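BT_4661 (Bacteroides thetaiotaomicron, PDB 4AK2) probably binds heparin and heparan sulphate at the bacterial surface through this ligand-binding domain, as a SusE-like protein of a heparin-utilisation locus. Local coordinates at residues T201-M206 against D259-T264; M206-N211 against I222-F227. All blocks are in the same frame, centred on the assembly; numbering follows the deposited sequence.

Contact 1 of 2, residues T201-M206 against D259-T264. With SGN (2-deoxy-6-O-sulfo-2-(sulfoamino)-alpha-D-glucopyranose), chain B.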
loop_
_atom_site.group_PDB
_atom_site.type_symbol
_atom_site.label_atom_id
_atom_site.label_comp_id
_atom_site.label_asym_id
_atom_site.label_seq_id
_atom_site.Cartn_x
_atom_site.Cartn_y
_atom_site.Cartn_z
ATOM N N THR A 201 -14.007 -11.643 9.778
ATOM C CA THR A 201 -13.099 -10.496 9.689
ATOM C C THR A 201 -11.756 -10.861 10.315
ATOM O O THR A 201 -10.992 -9.997 10.717
ATOM C CB THR A 201 -13.690 -9.239 10.360
ATOM O OG1 THR A 201 -13.959 -9.520 11.741
ATOM C CG2 THR A 201 -15.011 -8.803 9.695
ATOM N N SER A 202 -11.487 -12.163 10.396
ATOM C CA SER A 202 -10.290 -12.682 11.088
ATOM C C SER A 202 -9.004 -12.476 10.269
ATOM O O SER A 202 -9.035 -12.154 9.052
ATOM C CB SER A 202 -10.451 -14.167 11.426
ATOM O OG SER A 202 -10.298 -14.955 10.246
ATOM N N ARG A 203 -7.860 -12.723 10.899
ATOM C CA ARG A 203 -6.587 -12.625 10.191
ATOM C C ARG A 203 -6.367 -13.815 9.265
ATOM O O ARG A 203 -5.431 -13.789 8.460
ATOM C CB ARG A 203 -5.447 -12.575 11.201
ATOM C CG ARG A 203 -5.225 -13.879 11.955
ATOM C CD ARG A 203 -4.004 -13.863 12.845
ATOM N NE ARG A 203 -3.878 -15.131 13.560
ATOM C CZ ARG A 203 -2.817 -15.494 14.265
ATOM N NH1 ARG A 203 -1.735 -14.710 14.335
ATOM N NH2 ARG A 203 -2.817 -16.671 14.875
ATOM N N LYS A 204 -7.219 -14.843 9.326
ATOM C CA LYS A 204 -6.838 -16.150 8.749
ATOM C C LYS A 204 -6.390 -16.126 7.277
ATOM O O LYS A 204 -5.346 -16.751 6.958
ATOM C CB LYS A 204 -7.910 -17.193 9.003
ATOM C CG LYS A 204 -8.070 -17.528 10.483
ATOM C CD LYS A 204 -9.299 -18.374 10.753
ATOM C CE LYS A 204 -9.490 -18.614 12.251
ATOM N NZ LYS A 204 -10.809 -19.250 12.414
ATOM N N PRO A 205 -7.113 -15.407 6.386
ATOM C CA PRO A 205 -6.696 -15.468 4.968
ATOM C C PRO A 205 -5.332 -14.854 4.672
ATOM O O PRO A 205 -4.782 -15.095 3.592
ATOM C CB PRO A 205 -7.807 -14.675 4.246
ATOM C CG PRO A 205 -9.024 -14.798 5.171
ATOM C CD PRO A 205 -8.387 -14.649 6.542
ATOM N N MET A 206 -4.825 -14.055 5.600
ATOM C CA MET A 206 -3.571 -13.321 5.420
ATOM C C MET A 206 -2.491 -13.752 6.403
ATOM O O MET A 206 -1.460 -13.084 6.528
ATOM C CB MET A 206 -3.822 -11.818 5.533
ATOM C CG MET A 206 -4.443 -11.215 4.287
ATOM S SD MET A 206 -3.455 -11.371 2.774
ATOM C CE MET A 206 -1.867 -10.657 3.183
ATOM N N ASP A 259 3.816 -16.746 18.132
ATOM C CA ASP A 259 2.732 -16.196 17.313
ATOM C C ASP A 259 2.307 -14.850 17.920
ATOM O O ASP A 259 1.948 -14.789 19.096
ATOM C CB ASP A 259 1.574 -17.201 17.319
ATOM C CG ASP A 259 0.368 -16.752 16.536
ATOM O OD1 ASP A 259 0.235 -15.556 16.197
ATOM O OD2 ASP A 259 -0.493 -17.621 16.302
ATOM N N PRO A 260 2.330 -13.769 17.125
ATOM C CA PRO A 260 2.067 -12.427 17.670
ATOM C C PRO A 260 0.598 -12.004 17.675
ATOM O O PRO A 260 0.288 -10.805 17.794
ATOM C CB PRO A 260 2.885 -11.536 16.716
ATOM C CG PRO A 260 2.726 -12.227 15.381
ATOM C CD PRO A 260 2.805 -13.713 15.733
ATOM N N GLN A 261 -0.305 -12.987 17.595
ATOM C CA GLN A 261 -1.735 -12.732 17.548
ATOM C C GLN A 261 -2.204 -11.720 18.579
ATOM O O GLN A 261 -3.015 -10.840 18.255
ATOM C CB GLN A 261 -2.511 -14.043 17.730
ATOM C CG GLN A 261 -3.994 -13.952 17.418
ATOM C CD GLN A 261 -4.711 -15.287 17.596
ATOM O OE1 GLN A 261 -4.311 -16.144 18.416
ATOM N NE2 GLN A 261 -5.766 -15.487 16.799
ATOM N N ALA A 262 -1.714 -11.877 19.809
ATOM C CA ALA A 262 -2.215 -11.130 20.980
ATOM C C ALA A 262 -1.254 -9.979 21.352
ATOM O O ALA A 262 -1.297 -9.440 22.445
ATOM C CB ALA A 262 -2.517 -12.062 22.173
ATOM N N ALA A 263 -0.386 -9.584 20.424
ATOM C CA ALA A 263 0.509 -8.481 20.686
ATOM C C ALA A 263 -0.253 -7.266 21.213
ATOM O O ALA A 263 -1.340 -6.925 20.719
ATOM C CB ALA A 263 1.246 -8.106 19.410
ATOM N N THR A 264 0.323 -6.599 22.202
ATOM C CA THR A 264 -0.311 -5.425 22.749
ATOM C C THR A 264 -0.118 -4.214 21.838
ATOM O O THR A 264 0.598 -4.297 20.795
ATOM C CB THR A 264 0.172 -5.190 24.210
ATOM O OG1 THR A 264 1.602 -5.033 24.198
ATOM C CG2 THR A 264 -0.205 -6.394 25.098
HETATM C C1 SGN B . -11.558 -12.872 15.078
HETATM C C2 SGN B . -10.454 -11.846 15.352
HETATM C C3 SGN B . -10.976 -10.827 16.372
HETATM C C4 SGN B . -12.296 -10.232 15.915
HETATM C C5 SGN B . -13.338 -11.319 15.636
HETATM C C6 SGN B . -14.573 -10.702 14.969
HETATM N N2 SGN B . -9.250 -12.534 15.803
HETATM O O1 SGN B . -11.772 -13.697 16.219
HETATM O O3 SGN B . -9.989 -9.801 16.480
HETATM O O4 SGN B . -12.869 -9.479 16.998
HETATM O O5 SGN B . -12.758 -12.210 14.682
HETATM O O6 SGN B . -15.555 -11.699 14.752
HETATM S S1 SGN B . -8.223 -13.242 14.811
HETATM O O1S SGN B . -6.954 -13.339 15.497
HETATM O O2S SGN B . -8.679 -14.529 14.355
HETATM O O3S SGN B . -8.105 -12.293 13.573
HETATM S S2 SGN B . -16.820 -11.359 13.941
HETATM O O4S SGN B . -17.632 -10.412 14.702
HETATM O O5S SGN B . -17.623 -12.783 13.784
HETATM O O6S SGN B . -16.394 -10.911 12.608
#

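Contact 2 of 2, residues M206-N211 against I222-F227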
loop_
_atom_site.group_PDB
_atom_site.type_symbol
_atom_site.label_atom_id
_atom_site.label_comp_id
_atom_site.label_asym_id
_atom_site.label_seq_id
_atom_site.Cartn_x
_atom_site.Cartn_y
_atom_site.Cartn_z
ATOM N N MET A 206 -4.825 -14.055 5.600
ATOM C CA MET A 206 -3.571 -13.321 5.420
ATOM C C MET A 206 -2.491 -13.752 6.403
ATOM O O MET A 206 -1.460 -13.084 6.528
ATOM C CB MET A 206 -3.822 -11.818 5.533
ATOM C CG MET A 206 -4.443 -11.215 4.287
ATOM S SD MET A 206 -3.455 -11.371 2.774
ATOM C CE MET A 206 -1.867 -10.657 3.183
ATOM N N SER A 207 -2.720 -14.874 7.091
ATOM C CA SER A 207 -1.902 -15.260 8.222
ATOM C C SER A 207 -0.978 -16.463 7.969
ATOM O O SER A 207 -1.419 -17.498 7.517
ATOM C CB SER A 207 -2.813 -15.578 9.441
ATOM O OG SER A 207 -2.036 -16.146 10.507
ATOM N N TYR A 208 0.297 -16.283 8.295
ATOM C CA TYR A 208 1.229 -17.401 8.338
ATOM C C TYR A 208 0.805 -18.413 9.409
ATOM O O TYR A 208 0.755 -19.624 9.168
ATOM C CB TYR A 208 2.639 -16.892 8.641
ATOM C CG TYR A 208 3.609 -18.035 8.935
ATOM C CD1 TYR A 208 4.324 -18.643 7.918
ATOM C CD2 TYR A 208 3.793 -18.499 10.251
ATOM C CE1 TYR A 208 5.181 -19.697 8.188
ATOM C CE2 TYR A 208 4.651 -19.559 10.532
ATOM C CZ TYR A 208 5.341 -20.155 9.507
ATOM O OH TYR A 208 6.215 -21.214 9.798
ATOM N N PHE A 209 0.549 -17.921 10.611
ATOM C CA PHE A 209 0.294 -18.818 11.742
ATOM C C PHE A 209 -0.984 -19.647 11.599
ATOM O O PHE A 209 -1.049 -20.758 12.146
ATOM C CB PHE A 209 0.359 -18.034 13.056
ATOM C CG PHE A 209 1.762 -17.620 13.374
ATOM C CD1 PHE A 209 2.642 -18.527 13.943
ATOM C CD2 PHE A 209 2.230 -16.346 13.016
ATOM C CE1 PHE A 209 3.970 -18.159 14.142
ATOM C CE2 PHE A 209 3.552 -15.982 13.218
ATOM C CZ PHE A 209 4.412 -16.883 13.806
ATOM N N GLU A 210 -1.918 -19.172 10.776
ATOM C CA GLU A 210 -3.172 -19.900 10.523
ATOM C C GLU A 210 -3.119 -20.788 9.285
ATOM O O GLU A 210 -4.111 -21.440 8.962
ATOM C CB GLU A 210 -4.355 -18.920 10.429
ATOM C CG GLU A 210 -4.479 -18.044 11.646
ATOM C CD GLU A 210 -5.111 -18.757 12.821
ATOM O OE1 GLU A 210 -5.766 -19.789 12.646
ATOM O OE2 GLU A 210 -4.905 -18.288 13.938
ATOM N N ASN A 211 -1.960 -20.819 8.593
ATOM C CA ASN A 211 -1.806 -21.542 7.332
ATOM C C ASN A 211 -0.490 -22.307 7.258
ATOM O O ASN A 211 -0.031 -22.573 6.155
ATOM C CB ASN A 211 -1.938 -20.596 6.145
ATOM C CG ASN A 211 -3.357 -20.082 5.974
ATOM O OD1 ASN A 211 -4.229 -20.812 5.506
ATOM N ND2 ASN A 211 -3.585 -18.822 6.348
ATOM N N ILE A 222 3.068 -13.469 5.660
ATOM C CA ILE A 222 4.446 -13.068 5.927
ATOM C C ILE A 222 5.257 -14.282 6.280
ATOM O O ILE A 222 4.871 -15.071 7.144
ATOM C CB ILE A 222 4.462 -12.016 7.064
ATOM C CG1 ILE A 222 3.695 -10.771 6.611
ATOM C CG2 ILE A 222 5.905 -11.678 7.473
ATOM C CD1 ILE A 222 3.488 -9.762 7.728
ATOM N N ASP A 223 6.409 -14.449 5.628
ATOM C CA ASP A 223 7.283 -15.583 6.014
ATOM C C ASP A 223 8.089 -15.219 7.275
ATOM O O ASP A 223 8.358 -14.028 7.545
ATOM C CB ASP A 223 8.162 -16.021 4.852
ATOM C CG ASP A 223 9.375 -15.153 4.696
ATOM O OD1 ASP A 223 10.329 -15.296 5.496
ATOM O OD2 ASP A 223 9.392 -14.340 3.750
ATOM N N GLN A 224 8.479 -16.232 8.054
ATOM C CA GLN A 224 9.154 -15.998 9.347
ATOM C C GLN A 224 10.688 -16.073 9.280
ATOM O O GLN A 224 11.331 -16.188 10.334
ATOM C CB GLN A 224 8.562 -16.935 10.445
ATOM C CG GLN A 224 7.041 -16.821 10.472
ATOM C CD GLN A 224 6.522 -15.416 10.761
ATOM O OE1 GLN A 224 6.947 -14.788 11.717
ATOM N NE2 GLN A 224 5.612 -14.938 9.922
ATOM N N THR A 225 11.250 -16.046 8.067
ATOM C CA THR A 225 12.701 -16.093 7.863
ATOM C C THR A 225 13.235 -14.710 7.518
ATOM O O THR A 225 14.163 -14.184 8.161
ATOM C CB THR A 225 13.060 -17.129 6.752
ATOM O OG1 THR A 225 12.657 -18.416 7.241
ATOM C CG2 THR A 225 14.531 -17.156 6.490
ATOM N N ASP A 226 12.631 -14.136 6.480
ATOM C CA ASP A 226 12.997 -12.816 5.967
ATOM C C ASP A 226 11.900 -11.767 6.142
ATOM O O ASP A 226 12.166 -10.588 5.910
ATOM C CB ASP A 226 13.382 -12.929 4.472
ATOM C CG ASP A 226 14.513 -13.879 4.227
ATOM O OD1 ASP A 226 15.513 -13.787 4.961
ATOM O OD2 ASP A 226 14.367 -14.700 3.297
ATOM N N PHE A 227 10.677 -12.189 6.518
ATOM C CA PHE A 227 9.576 -11.253 6.837
ATOM C C PHE A 227 9.069 -10.511 5.612
ATOM O O PHE A 227 8.499 -9.447 5.711
ATOM C CB PHE A 227 9.967 -10.338 8.008
ATOM C CG PHE A 227 10.454 -11.139 9.190
ATOM C CD1 PHE A 227 9.561 -11.985 9.863
ATOM C CD2 PHE A 227 11.799 -11.152 9.547
ATOM C CE1 PHE A 227 9.998 -12.794 10.911
ATOM C CE2 PHE A 227 12.254 -11.965 10.575
ATOM C CZ PHE A 227 11.356 -12.787 11.249
HETATM O O HOH W 1 0.982 -12.676 7.625
#

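Contact 1 of 2, residues T201-M206 against D259-T264
Arg203 starts with its CG between the backbone N and the carbonyl carbon (chi1 69°) and then runs straight out through CD and NE, which carries its guanidinium across to Asp259. Asp259, its CG turned anti to the backbone N (chi1 179°), meets it end-on: Arg203 NH1 donates to Asp259 OD1 at 2.8 Å and Arg203 NH2 to Asp259 OD2 at 2.9 Å. Both carboxylate oxygens use their syn lone pairs, and the two flat groups lie only 14° from coplanar, the geometry of a bidentate salt bridge. Gln261 covers one guanidinium face, its CG 3.7 Å from Arg203 CZ and its amide stacked on the arginine plane. This arrangement forms part of the glycan pocket, where Gln261 NE2 donates to O1S of the N-sulfate of the bound glucosamine at 2.8 Å and the backbone N of Arg203 donates to O3S at 2.7 Å. At the other end of the sugar, Thr201 OG1 donates to O6S of the 6-O-sulfate at 2.9 Å. Asp259 OD1 also accepts from the backbone N of Gln261, closing an Asx turn that ties the carboxylate to the type I turn of Pro260 to Ala263. Asp159 and Glu210 form further salt bridges with Arg203.

Contact 2 of 2, residues M206-N211 against I222-F227
Two irregular loops flanking the short strand 220-222 meet here, the type I turn of Tyr208 to Asn211 packing against the turn that leaves the strand. Gln224 lies over one face of the Tyr208 ring, with CG 3.6 Å from the ring centroid and 13° off its normal, a CH-pi contact. Gln224 bends at chi2 (-60°), which folds the amide back over its own loop, where Gln224 NE2 donates to Ile222 O at 2.9 Å. That donor comes from above the carbonyl plane, and Ile222 O also lies 3.2 Å from Tyr208 CB. Gln224 NE2 also donates to Leu158 O of strand 157-161. Gln224 CD approaches Phe209 CE2 at 3.9 Å, the amide and phenyl planes being inclined by 56°; Phe209 in turn has CD2 of Tyr208 over its face. With Gln224 cut back to an alanine, the Tyr208 face is likely to lose its CH-pi partner, and Ile222 O and Leu158 O their amide donor. A water bridges the backbones, donating to Met206 O at 2.7 Å and accepting from Ile222 N at 3.0 Å. Within the second loop, Asp223 OD1 accepts hydrogen bonds from the backbone N-H groups of Thr225, Asp226 and Phe227, forming an Asx turn and motif. The chemistry is therefore divided: the aliphatic part of Gln224 meets an aromatic face, while its amide satisfies backbone carbonyls and is thereby restrained from turning.

In the fold
Contact 2 is nested inside the stretch of chain spanned by contact 1: in sequence come 201-206, 206-211, 222-227 and finally 259-264, with Met206 shared. The two centres lie about 11 Å apart, on the same side of the chain's centre. Direct links join them: Glu210 makes a salt bridge to Arg203, while Phe209 packs on Asp259 and Pro260. Both contacts also border strands 157-161 and 241-254 of the mixed sheet, with Asp159 reaching Arg203 in one and Ser207 and Tyr208 in the other. Contact 1 supplies four residues of the glycan pocket, and contact 2 adjoins it, the Phe209 side chain lying about 9 Å from a bound sulfated glucosamine.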